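Local structure of putative glycosylhydrolase (Parabacteroides distasonis, 3S5Q) at residues Q146-L151 with I156-L161. The protein is probably a hydrolase acting on glycosides, built on the concanavalin A-like lectin/glucanase beta-sandwich fold. Numbering follows the deposited sequence.
Sequences QIDIEL and IVSANL. With EDO (1,2-ethanediol), chain E.
Ile156 and Ile149 meet at a classic beta bulge, where Ile156 and Val157 together face Ile149 across an antiparallel hairpin. Both backbone nitrogens turn to the one carbonyl, Ile149 O, each in a weak bond: Ile156 N at 3.0 Å with a bent approach, Val157 N at 3.4 Å. The bond from CA to CB of Ile156 does not point at the partner strand, yet the end of the side chain comes close to it. A chi1 of 50° swings CG1 in beside Ile149 O, 3.5 Å away, and CD1 runs on to within 3.8 Å of Leu151 CB. Ile149 and Val157 run alongside each other on one face, CB to CB 4.0 Å. Beyond the bulge the pairing is regular: Ile147 N gives Ala159 O a nearly straight bond of 2.8 Å, and Ile147 CG1 packs on Leu161 CG. Ile117 and Ile95, the latter from strand 93-98 of the other sheet, cover Ile149 on this greasy face. The opposite face is polar. Ser158 OG donates to Asp148 OD1 (2.6 Å) on its syn side, 24° out of the carboxylate plane, and His155 NE2 also bonds that oxygen. Gln146, bent at chi2 (56°), folds its amide back so that NE2 reaches Asp148 OD2 at 3.1 Å. Both carboxylate oxygens are thus engaged, which should fix the rotation of the group, while the isoleucine face joins the two sheets of the sandwich.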
loop_
_atom_site.group_PDB
_atom_site.type_symbol
_atom_site.label_atom_id
_atom_site.label_comp_id
_atom_site.label_asym_id
_atom_site.label_seq_id
_atom_site.Cartn_x
_atom_site.Cartn_y
_atom_site.Cartn_z
ATOM N N GLN A 146 -2.297 7.507 13.718
ATOM C CA GLN A 146 -0.864 7.595 13.424
ATOM C C GLN A 146 -0.464 6.576 12.359
ATOM O O GLN A 146 -0.567 5.374 12.578
ATOM C CB GLN A 146 -0.063 7.445 14.747
ATOM C CG GLN A 146 1.461 7.663 14.584
ATOM C CD GLN A 146 1.810 9.027 13.963
ATOM O OE1 GLN A 146 1.300 10.067 14.393
ATOM N NE2 GLN A 146 2.680 9.017 12.960
ATOM N N ILE A 147 -0.056 7.075 11.191
ATOM C CA ILE A 147 0.286 6.243 10.042
ATOM C C ILE A 147 1.781 6.400 9.776
ATOM O O ILE A 147 2.245 7.511 9.658
ATOM C CB ILE A 147 -0.480 6.638 8.771
ATOM C CG1 ILE A 147 -2.005 6.699 9.054
ATOM C CG2 ILE A 147 -0.097 5.691 7.588
ATOM C CD1 ILE A 147 -2.568 5.453 9.774
ATOM N N ASP A 148 2.501 5.286 9.709
ATOM C CA ASP A 148 3.922 5.283 9.386
ATOM C C ASP A 148 4.214 4.294 8.284
ATOM O O ASP A 148 3.741 3.177 8.322
ATOM C CB ASP A 148 4.746 5.000 10.632
ATOM C CG ASP A 148 4.755 6.192 11.587
ATOM O OD1 ASP A 148 5.572 7.127 11.364
ATOM O OD2 ASP A 148 3.918 6.210 12.513
ATOM N N ILE A 149 4.958 4.760 7.283
ATOM C CA ILE A 149 5.297 3.946 6.126
ATOM C C ILE A 149 6.814 3.826 5.993
ATOM O O ILE A 149 7.538 4.828 5.965
ATOM C CB ILE A 149 4.694 4.537 4.829
ATOM C CG1 ILE A 149 3.160 4.632 4.976
ATOM C CG2 ILE A 149 5.104 3.692 3.621
ATOM C CD1 ILE A 149 2.527 5.587 4.040
ATOM N N GLU A 150 7.271 2.584 5.897
ATOM C CA GLU A 150 8.650 2.228 5.693
ATOM C C GLU A 150 8.734 1.619 4.305
ATOM O O GLU A 150 7.884 0.810 3.935
ATOM C CB GLU A 150 9.072 1.172 6.732
ATOM C CG GLU A 150 10.561 0.904 6.760
ATOM C CD GLU A 150 11.245 1.845 7.706
ATOM O OE1 GLU A 150 10.511 2.659 8.341
ATOM O OE2 GLU A 150 12.496 1.766 7.820
ATOM N N LEU A 151 9.724 2.038 3.525
ATOM C CA LEU A 151 9.943 1.515 2.181
ATOM C C LEU A 151 11.427 1.312 1.951
ATOM O O LEU A 151 12.239 2.269 2.050
ATOM C CB LEU A 151 9.326 2.402 1.088
ATOM C CG LEU A 151 9.449 1.937 -0.388
ATOM C CD1 LEU A 151 8.678 0.632 -0.667
ATOM C CD2 LEU A 151 8.959 3.040 -1.368
ATOM N N ILE A 156 9.772 6.738 5.236
ATOM C CA ILE A 156 9.472 7.821 4.302
ATOM C C ILE A 156 8.259 8.691 4.701
ATOM O O ILE A 156 8.152 9.847 4.278
ATOM C CB ILE A 156 9.303 7.313 2.842
ATOM C CG1 ILE A 156 8.345 6.134 2.769
ATOM C CG2 ILE A 156 10.685 6.949 2.217
ATOM C CD1 ILE A 156 7.801 5.892 1.331
ATOM N N VAL A 157 7.338 8.144 5.481
ATOM C CA VAL A 157 6.128 8.888 5.825
ATOM C C VAL A 157 5.780 8.647 7.264
ATOM O O VAL A 157 5.819 7.520 7.750
ATOM C CB VAL A 157 4.889 8.538 4.881
ATOM C CG1 VAL A 157 3.611 9.402 5.217
ATOM C CG2 VAL A 157 5.246 8.660 3.443
ATOM N N SER A 158 5.463 9.735 7.949
ATOM C CA SER A 158 4.898 9.692 9.295
ATOM C C SER A 158 3.819 10.760 9.253
ATOM O O SER A 158 4.092 11.916 8.899
ATOM C CB SER A 158 5.930 10.001 10.370
ATOM O OG SER A 158 5.413 9.693 11.667
ATOM N N ALA A 159 2.592 10.370 9.554
ATOM C CA ALA A 159 1.475 11.281 9.473
ATOM C C ALA A 159 0.481 11.024 10.603
ATOM O O ALA A 159 0.195 9.868 10.965
ATOM C CB ALA A 159 0.825 11.177 8.034
ATOM N N ASN A 160 0.009 12.110 11.214
ATOM C CA ASN A 160 -1.072 12.041 12.194
ATOM C C ASN A 160 -2.350 12.581 11.526
ATOM O O ASN A 160 -2.435 13.789 11.218
ATOM C CB ASN A 160 -0.687 12.867 13.409
ATOM C CG ASN A 160 -1.805 12.998 14.419
ATOM O OD1 ASN A 160 -2.828 12.282 14.378
ATOM N ND2 ASN A 160 -1.607 13.920 15.360
ATOM N N LEU A 161 -3.303 11.673 11.278
ATOM C CA LEU A 161 -4.481 11.969 10.465
ATOM C C LEU A 161 -5.330 13.059 11.101
ATOM O O LEU A 161 -6.074 13.731 10.407
ATOM C CB LEU A 161 -5.340 10.717 10.196
ATOM C CG LEU A 161 -4.736 9.575 9.336
ATOM C CD1 LEU A 161 -5.781 8.459 9.247
ATOM C CD2 LEU A 161 -4.261 10.008 7.946
HETATM C C1 EDO E . 8.944 11.025 8.102
HETATM O O1 EDO E . 9.768 10.890 9.282
HETATM C C2 EDO E . 8.482 12.459 7.792
HETATM O O2 EDO E . 7.237 12.457 7.063
#